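Local coordinates for protein polyhedrin (Operophtera brumata cypovirus 19, PDB 5A99) that forms the crystalline matrix of viral polyhedra, the insect-virus occlusion bodies in which cypovirus particles are probably embedded and protected outside the host, at residues D24-R29 against R164-S169; S45-R50 against L68-I73; Y61-L66 against M105-S110. One frame throughout, in Å; residues are numbered along the deposited sequence.

Contact 1. Residues D24-R29 against R164-S169; sequences DRQYSR and REMAWS
The turn at residues 25-28, beside helix 10-25, meets the bulged start of strand 164-173 in the six-stranded antiparallel sheet, next to strand 157-161, outermost within this chain; here Asp24, Gln26 and Tyr27 face Arg164 and Met166. Residues Arg25 to Ser28 make a type I beta turn, closed by the bond from Ser28 N to Arg25 O at 2.8 Å. On the strand side, a classic beta bulge sets Met166 and Ala167 together opposite Ile159. The contact is small, lies at the surface and has no direct hydrogen bond. Asp24 and Arg164 form a long salt bridge, with OD1 of Asp24 3.6 Å from NH2 of Arg164. Their flat groups are steeply inclined, carboxylate and guanidinium planes 71° apart. OD1 sits off the guanidinium plane, where no N-H is directed, and the attraction is electrostatic. Tyr27 OH comes to the edge of the same guanidinium, 4.4 Å from Arg164 NH1, while the edge of its ring faces OD1 of Asp24. Between the two segments runs Gln26. Its CG sits between the backbone N and the carbonyl carbon (chi1 63°), and from there the extended chain carries the amide across to the strand. The amide oxygen OE1 only brushes the thioether, 4.2 Å from SD of Met166, a buried side chain that also packs on Met141 of the second subunit. The amide nitrogen works through a water: Gln26 NE2 donates to it at 3.2 Å, and the water donates onward to the backbone O of Glu165 at 2.7 Å.

Contact 2. Residues S45-R50 against L68-I73; sequences SLQIIR and LPNYRI
Gln47, on strand 46-53 of the large antiparallel sheet, reaches into the irregular loop 68-73 and meets Asn70 amide to amide. The tight part is this pair. Asn70 ND2 donates to OE1 of Gln47 at 2.8 Å, in the carbonyl plane and on a lone pair, with the two amides nearly coplanar at 28°. Gln47 gets there as an extended chain, CG opposite the backbone N (chi1 179°), the two side chains coming from opposite directions. The same Asn70 nitrogen also donates to Val67 O. The asparagine is steadied from its other end: OD1 accepts from Arg72 N at 2.8 Å, an Asx turn, and from Ile73 N at 2.9 Å, the latter from above the carbonyl plane. Four bonds, two given by ND2 and two accepted by OD1, thus fix the rotation of this buried amide. Hydrocarbon frames the contact, Ile73 CG1 lying 3.7 Å from Gln47 OE1 and Leu68 CB 4.1 Å from Gln47 NE2. The looser side of the loop is formed by the partly exposed residues Pro69, Tyr71 and Arg72, which make no contact with the strand. Tyr71 and Arg72 turn instead to the assembly, where Arg72 forms a salt bridge with Asp64 of the second subunit and Tyr71 meets Tyr71 of both other subunits edge-to-face. Strand 46-53 itself runs between strands 33-40 and 218-222, with Leu46 and Ile48 packed against helix 225-236 and Gln47 and Ile49 touching Tyr219.

Contact 3. Residues Y61-L66 against M105-S110; sequences YNWDQL and MNEPVS
Trp63, in the turn that follows strand 56-61 of the three-stranded sheet, points the edge of its indole at Glu107 in the connection leading from helix 81-92 to strand 110-116 of the six-stranded antiparallel sheet, so the contact joins loops of the two sheets. The two side chains cross at about a right angle, with ring and carboxylate planes 63° apart. NE1 of Trp63 donates to OE2 of Glu107 at 2.7 Å, and the bond is nearly straight at 162°. The acceptor lies close to the ring plane, whereas the indole nitrogen meets the carboxylate on its anti side, somewhat out of plane. The same oxygen also bonds His182 ND1, while OE1 receives Gly104 N. Trp63 has CG opposite its backbone N (chi1 -180°), which carries the indole out from the turn to the other segment. Beyond the polar bond, CG of Glu107 lies beside the indole where its two rings join, 3.7 Å from CZ2 of Trp63. Asn106 comes to the far end of the ring with its amide steep to it, ND2 lying 3.5 Å from CH2 of Trp63. Leu84, Arg88 and Leu91 of helix 81-92 also pack on Trp63, so the indole lies between this helix and the connection after it. Alongside, Leu66 and Pro108 both touch Leu39 of strand 33-40, and the backbone O of Leu66 approaches CD of Pro108 at 4.5 Å.

How the contacts relate
From the N terminus, the chain passes residues 24-29, at helix 10-25, and contact 1 closes the longest loop when strand 164-173 arrives. Contacts 2 and 3 both fall within that loop. Their segments alternate, 45-50, 61-66, 68-73 and 105-110, so the two loops cross. Contact 2 ties the large sheet to the loop after strand 56-61, and contact 3 ties the start of that loop to the run into strand 110-116. Their centres are about 8 Å apart, and Leu68 N probably bonds Asn106 O. Contact 1 lies on the opposite side of the chain's centre, about 26 Å from contact 2 between centres, although both reach the large sheet and the second subunit.

Contact 1. Residues D24-R29 against R164-S169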
# COMPACT_ATOMS: atom_id res chain seq x y z
N ASP A 24 18.43 -23.51 10.20
CA ASP A 24 17.94 -22.82 11.39
C ASP A 24 17.80 -21.31 11.21
O ASP A 24 17.31 -20.64 12.12
CB ASP A 24 18.83 -23.08 12.59
CG ASP A 24 18.67 -24.46 13.15
OD1 ASP A 24 17.76 -25.20 12.70
OD2 ASP A 24 19.47 -24.80 14.05
N ARG A 25 18.23 -20.77 10.07
CA ARG A 25 18.17 -19.32 9.86
C ARG A 25 16.76 -18.78 10.02
O ARG A 25 16.56 -17.67 10.49
CB ARG A 25 18.67 -18.93 8.47
CG ARG A 25 18.61 -17.42 8.15
CD ARG A 25 19.75 -17.01 7.22
NE ARG A 25 21.07 -17.17 7.87
CZ ARG A 25 22.24 -16.88 7.32
NH1 ARG A 25 22.30 -16.39 6.08
NH2 ARG A 25 23.36 -17.08 8.00
N GLN A 26 15.78 -19.60 9.62
CA GLN A 26 14.37 -19.21 9.67
C GLN A 26 13.94 -18.76 11.06
O GLN A 26 12.95 -18.04 11.19
CB GLN A 26 13.49 -20.38 9.25
CG GLN A 26 13.59 -21.60 10.18
CD GLN A 26 12.52 -22.66 9.92
OE1 GLN A 26 11.75 -22.56 8.97
NE2 GLN A 26 12.48 -23.67 10.77
N TYR A 27 14.63 -19.25 12.10
CA TYR A 27 14.31 -18.87 13.47
C TYR A 27 14.83 -17.48 13.82
O TYR A 27 14.37 -16.87 14.77
CB TYR A 27 14.88 -19.87 14.47
CG TYR A 27 14.24 -21.24 14.40
CD1 TYR A 27 12.94 -21.45 14.83
CD2 TYR A 27 14.96 -22.32 13.91
CE1 TYR A 27 12.35 -22.71 14.77
CE2 TYR A 27 14.38 -23.59 13.84
CZ TYR A 27 13.08 -23.78 14.27
OH TYR A 27 12.51 -25.03 14.21
N SER A 28 15.81 -16.99 13.07
CA SER A 28 16.30 -15.64 13.28
C SER A 28 15.27 -14.60 12.88
O SER A 28 14.66 -14.71 11.81
CB SER A 28 17.59 -15.38 12.50
OG SER A 28 17.96 -14.01 12.63
N ARG A 29 15.09 -13.59 13.72
CA ARG A 29 14.19 -12.49 13.41
C ARG A 29 14.70 -11.68 12.22
O ARG A 29 13.99 -10.83 11.70
CB ARG A 29 13.97 -11.58 14.62
CG ARG A 29 12.81 -12.03 15.51
CD ARG A 29 13.20 -13.18 16.43
NE ARG A 29 12.19 -13.34 17.49
CZ ARG A 29 12.29 -12.83 18.71
NH1 ARG A 29 13.36 -12.15 19.08
NH2 ARG A 29 11.31 -13.03 19.58
N ARG A 164 12.31 -31.54 7.74
CA ARG A 164 11.68 -30.51 8.57
C ARG A 164 10.52 -29.85 7.85
O ARG A 164 10.63 -29.47 6.69
CB ARG A 164 12.71 -29.44 8.95
CG ARG A 164 13.86 -29.98 9.78
CD ARG A 164 15.15 -29.21 9.46
NE ARG A 164 16.16 -29.29 10.53
CZ ARG A 164 16.10 -28.62 11.67
NH1 ARG A 164 15.06 -27.82 11.93
NH2 ARG A 164 17.07 -28.73 12.57
N GLU A 165 9.40 -29.71 8.54
CA GLU A 165 8.28 -28.96 8.01
C GLU A 165 8.73 -27.50 7.95
O GLU A 165 9.01 -26.89 8.97
CB GLU A 165 7.03 -29.12 8.89
CG GLU A 165 6.45 -30.54 8.87
CD GLU A 165 5.23 -30.70 9.76
OE1 GLU A 165 5.02 -29.83 10.63
OE2 GLU A 165 4.49 -31.70 9.59
N MET A 166 8.84 -26.95 6.74
CA MET A 166 9.29 -25.58 6.61
C MET A 166 8.40 -24.71 5.72
O MET A 166 8.60 -23.49 5.62
CB MET A 166 10.75 -25.56 6.15
CG MET A 166 11.68 -26.31 7.12
SD MET A 166 13.42 -25.85 7.05
CE MET A 166 13.51 -25.25 5.39
N ALA A 167 7.40 -25.33 5.11
CA ALA A 167 6.40 -24.57 4.36
C ALA A 167 5.07 -25.30 4.42
O ALA A 167 5.01 -26.51 4.63
CB ALA A 167 6.85 -24.39 2.93
N TRP A 168 3.99 -24.54 4.22
CA TRP A 168 2.64 -25.08 4.31
C TRP A 168 1.77 -24.60 3.14
O TRP A 168 1.77 -23.41 2.77
CB TRP A 168 2.02 -24.69 5.65
CG TRP A 168 2.74 -25.28 6.81
CD1 TRP A 168 2.37 -26.39 7.52
CD2 TRP A 168 3.95 -24.81 7.42
NE1 TRP A 168 3.27 -26.63 8.52
CE2 TRP A 168 4.25 -25.68 8.48
CE3 TRP A 168 4.81 -23.74 7.16
CZ2 TRP A 168 5.37 -25.51 9.30
CZ3 TRP A 168 5.93 -23.58 7.96
CH2 TRP A 168 6.20 -24.46 9.02
N SER A 169 1.02 -25.54 2.57
CA SER A 169 0.27 -25.29 1.35
C SER A 169 -1.23 -25.52 1.47
O SER A 169 -1.68 -26.52 2.03
CB SER A 169 0.84 -26.17 0.23
OG SER A 169 -0.04 -26.22 -0.86
O HOH W 1 10.51 -26.12 11.05

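Contact 2. Residues S45-R50 against L68-I73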
# COMPACT_ATOMS: atom_id res chain seq x y z
N SER A 45 -1.24 -21.02 -17.61
CA SER A 45 -0.13 -20.20 -17.15
C SER A 45 -0.32 -19.90 -15.66
O SER A 45 -1.43 -20.03 -15.13
CB SER A 45 -0.01 -18.90 -17.98
OG SER A 45 -0.98 -17.93 -17.63
N LEU A 46 0.77 -19.54 -14.98
CA LEU A 46 0.69 -19.16 -13.58
C LEU A 46 0.99 -17.69 -13.40
O LEU A 46 1.92 -17.15 -14.01
CB LEU A 46 1.71 -19.94 -12.73
CG LEU A 46 1.35 -21.34 -12.24
CD1 LEU A 46 1.19 -22.29 -13.44
CD2 LEU A 46 2.43 -21.84 -11.29
N GLN A 47 0.21 -17.06 -12.53
CA GLN A 47 0.58 -15.78 -11.99
C GLN A 47 0.96 -15.98 -10.51
O GLN A 47 0.16 -16.47 -9.72
CB GLN A 47 -0.56 -14.77 -12.11
CG GLN A 47 -0.20 -13.42 -11.53
CD GLN A 47 -1.18 -12.33 -11.92
OE1 GLN A 47 -0.78 -11.24 -12.32
NE2 GLN A 47 -2.47 -12.61 -11.78
N ILE A 48 2.19 -15.60 -10.18
CA ILE A 48 2.73 -15.74 -8.84
C ILE A 48 2.82 -14.37 -8.18
O ILE A 48 3.36 -13.42 -8.74
CB ILE A 48 4.13 -16.41 -8.86
CG1 ILE A 48 4.05 -17.76 -9.57
CG2 ILE A 48 4.68 -16.58 -7.44
CD1 ILE A 48 5.35 -18.55 -9.57
N ILE A 49 2.26 -14.28 -6.98
CA ILE A 49 2.39 -13.08 -6.16
C ILE A 49 3.10 -13.51 -4.89
O ILE A 49 2.62 -14.39 -4.18
CB ILE A 49 1.01 -12.48 -5.83
CG1 ILE A 49 0.29 -12.05 -7.11
CG2 ILE A 49 1.14 -11.28 -4.91
CD1 ILE A 49 -1.11 -11.60 -6.88
N ARG A 50 4.27 -12.94 -4.64
CA ARG A 50 4.99 -13.20 -3.41
C ARG A 50 5.04 -11.98 -2.52
O ARG A 50 5.50 -10.90 -2.92
CB ARG A 50 6.43 -13.66 -3.65
CG ARG A 50 7.15 -14.01 -2.35
CD ARG A 50 8.58 -14.45 -2.57
NE ARG A 50 9.52 -13.35 -2.76
CZ ARG A 50 10.36 -13.24 -3.79
NH1 ARG A 50 10.34 -14.15 -4.76
NH2 ARG A 50 11.22 -12.22 -3.85
N LEU A 68 -5.47 -11.88 -14.90
CA LEU A 68 -4.41 -11.56 -15.85
C LEU A 68 -5.02 -11.46 -17.25
O LEU A 68 -5.64 -12.39 -17.74
CB LEU A 68 -3.31 -12.63 -15.82
CG LEU A 68 -1.98 -12.26 -16.48
CD1 LEU A 68 -0.86 -13.20 -16.01
CD2 LEU A 68 -2.10 -12.28 -18.00
N PRO A 69 -4.78 -10.35 -17.95
CA PRO A 69 -3.79 -9.32 -17.61
C PRO A 69 -4.26 -8.34 -16.54
O PRO A 69 -5.47 -8.17 -16.28
CB PRO A 69 -3.59 -8.59 -18.94
CG PRO A 69 -4.92 -8.70 -19.62
CD PRO A 69 -5.46 -10.05 -19.23
N ASN A 70 -3.28 -7.68 -15.92
CA ASN A 70 -3.55 -6.60 -15.00
C ASN A 70 -2.47 -5.53 -15.14
O ASN A 70 -1.54 -5.67 -15.94
CB ASN A 70 -3.64 -7.11 -13.55
CG ASN A 70 -2.35 -7.76 -13.08
OD1 ASN A 70 -1.38 -7.07 -12.73
ND2 ASN A 70 -2.35 -9.08 -13.03
N TYR A 71 -2.58 -4.45 -14.37
CA TYR A 71 -1.67 -3.32 -14.54
C TYR A 71 -0.23 -3.62 -14.06
O TYR A 71 0.71 -2.93 -14.43
CB TYR A 71 -2.26 -2.03 -13.92
CG TYR A 71 -2.51 -2.07 -12.43
CD1 TYR A 71 -3.70 -2.58 -11.92
CD2 TYR A 71 -1.56 -1.60 -11.54
CE1 TYR A 71 -3.93 -2.62 -10.56
CE2 TYR A 71 -1.78 -1.64 -10.18
CZ TYR A 71 -2.96 -2.14 -9.69
OH TYR A 71 -3.18 -2.17 -8.32
N ARG A 72 -0.06 -4.67 -13.26
CA ARG A 72 1.26 -5.13 -12.85
C ARG A 72 1.84 -6.11 -13.87
O ARG A 72 3.02 -6.06 -14.20
CB ARG A 72 1.21 -5.78 -11.46
CG ARG A 72 0.60 -4.92 -10.37
CD ARG A 72 1.34 -3.58 -10.23
NE ARG A 72 2.75 -3.76 -9.93
CZ ARG A 72 3.25 -3.93 -8.71
NH1 ARG A 72 2.44 -3.94 -7.64
NH2 ARG A 72 4.56 -4.10 -8.54
N ILE A 73 0.99 -7.02 -14.36
CA ILE A 73 1.33 -7.94 -15.46
C ILE A 73 0.35 -7.76 -16.61
O ILE A 73 -0.70 -8.41 -16.68
CB ILE A 73 1.30 -9.42 -15.00
CG1 ILE A 73 2.20 -9.63 -13.78
CG2 ILE A 73 1.71 -10.35 -16.14
CD1 ILE A 73 3.69 -9.53 -14.08

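Contact 3. Residues Y61-L66 against M105-S110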
# COMPACT_ATOMS: atom_id res chain seq x y z
N TYR A 61 -5.81 -8.30 -2.01
CA TYR A 61 -5.76 -8.12 -3.45
C TYR A 61 -7.17 -8.03 -3.98
O TYR A 61 -8.01 -8.88 -3.71
CB TYR A 61 -4.98 -9.28 -4.08
CG TYR A 61 -3.60 -9.40 -3.50
CD1 TYR A 61 -2.53 -8.69 -4.03
CD2 TYR A 61 -3.37 -10.21 -2.40
CE1 TYR A 61 -1.26 -8.79 -3.47
CE2 TYR A 61 -2.11 -10.32 -1.84
CZ TYR A 61 -1.06 -9.60 -2.37
OH TYR A 61 0.19 -9.72 -1.80
N ASN A 62 -7.44 -6.96 -4.70
CA ASN A 62 -8.73 -6.81 -5.34
C ASN A 62 -8.76 -7.67 -6.61
O ASN A 62 -7.71 -8.12 -7.08
CB ASN A 62 -9.00 -5.34 -5.66
CG ASN A 62 -10.45 -5.08 -5.96
OD1 ASN A 62 -11.32 -5.84 -5.56
ND2 ASN A 62 -10.71 -4.00 -6.69
N TRP A 63 -9.96 -7.90 -7.14
CA TRP A 63 -10.15 -8.73 -8.33
C TRP A 63 -9.21 -8.33 -9.48
O TRP A 63 -8.64 -9.18 -10.15
CB TRP A 63 -11.60 -8.65 -8.77
CG TRP A 63 -11.99 -9.46 -9.98
CD1 TRP A 63 -12.40 -10.77 -10.00
CD2 TRP A 63 -12.02 -9.01 -11.34
NE1 TRP A 63 -12.68 -11.16 -11.29
CE2 TRP A 63 -12.46 -10.10 -12.13
CE3 TRP A 63 -11.73 -7.79 -11.96
CZ2 TRP A 63 -12.61 -10.01 -13.51
CZ3 TRP A 63 -11.88 -7.70 -13.34
CH2 TRP A 63 -12.32 -8.80 -14.10
N ASP A 64 -9.05 -7.03 -9.68
CA ASP A 64 -8.25 -6.54 -10.80
C ASP A 64 -6.75 -6.62 -10.52
O ASP A 64 -5.93 -6.32 -11.38
CB ASP A 64 -8.67 -5.12 -11.19
CG ASP A 64 -8.19 -4.07 -10.20
OD1 ASP A 64 -8.17 -4.36 -8.98
OD2 ASP A 64 -7.84 -2.95 -10.64
N GLN A 65 -6.39 -7.06 -9.32
CA GLN A 65 -5.00 -7.33 -9.03
C GLN A 65 -4.72 -8.82 -9.06
O GLN A 65 -3.57 -9.23 -8.90
CB GLN A 65 -4.63 -6.72 -7.67
CG GLN A 65 -4.91 -5.23 -7.63
CD GLN A 65 -4.85 -4.66 -6.23
OE1 GLN A 65 -5.29 -5.29 -5.27
NE2 GLN A 65 -4.30 -3.46 -6.10
N LEU A 66 -5.76 -9.62 -9.29
CA LEU A 66 -5.65 -11.09 -9.34
C LEU A 66 -5.83 -11.65 -10.75
O LEU A 66 -5.25 -12.68 -11.10
CB LEU A 66 -6.69 -11.73 -8.40
CG LEU A 66 -6.57 -11.39 -6.91
CD1 LEU A 66 -7.81 -11.84 -6.14
CD2 LEU A 66 -5.32 -12.00 -6.34
N MET A 105 -12.03 -14.47 -19.36
CA MET A 105 -10.86 -15.22 -19.77
C MET A 105 -9.67 -14.83 -18.89
O MET A 105 -8.73 -15.60 -18.74
CB MET A 105 -10.52 -14.92 -21.23
CG MET A 105 -11.53 -15.44 -22.21
SD MET A 105 -12.00 -17.15 -21.85
CE MET A 105 -12.92 -17.54 -23.34
N ASN A 106 -9.75 -13.65 -18.29
CA ASN A 106 -8.65 -13.12 -17.49
C ASN A 106 -8.65 -13.65 -16.06
O ASN A 106 -7.71 -13.39 -15.31
CB ASN A 106 -8.69 -11.57 -17.47
CG ASN A 106 -10.03 -11.01 -16.99
OD1 ASN A 106 -11.06 -11.69 -17.06
ND2 ASN A 106 -10.03 -9.76 -16.52
N GLU A 107 -9.69 -14.37 -15.69
CA GLU A 107 -9.86 -14.82 -14.30
C GLU A 107 -9.19 -16.16 -14.02
O GLU A 107 -9.16 -17.03 -14.88
CB GLU A 107 -11.35 -14.93 -13.97
CG GLU A 107 -12.13 -13.62 -14.02
CD GLU A 107 -13.55 -13.79 -13.54
OE1 GLU A 107 -14.35 -14.39 -14.29
OE2 GLU A 107 -13.86 -13.37 -12.41
N PRO A 108 -8.67 -16.32 -12.79
CA PRO A 108 -7.97 -17.54 -12.38
C PRO A 108 -8.93 -18.70 -12.18
O PRO A 108 -10.09 -18.51 -11.81
CB PRO A 108 -7.33 -17.12 -11.04
CG PRO A 108 -8.26 -16.09 -10.49
CD PRO A 108 -8.80 -15.35 -11.70
N VAL A 109 -8.45 -19.90 -12.45
CA VAL A 109 -9.23 -21.11 -12.25
C VAL A 109 -9.15 -21.58 -10.81
O VAL A 109 -10.13 -22.06 -10.23
CB VAL A 109 -8.71 -22.23 -13.17
CG1 VAL A 109 -9.53 -23.49 -12.99
CG2 VAL A 109 -8.73 -21.77 -14.61
N SER A 110 -7.97 -21.44 -10.22
CA SER A 110 -7.74 -21.98 -8.90
C SER A 110 -6.49 -21.33 -8.34
O SER A 110 -5.84 -20.52 -9.02
CB SER A 110 -7.57 -23.50 -8.95
OG SER A 110 -6.35 -23.83 -9.59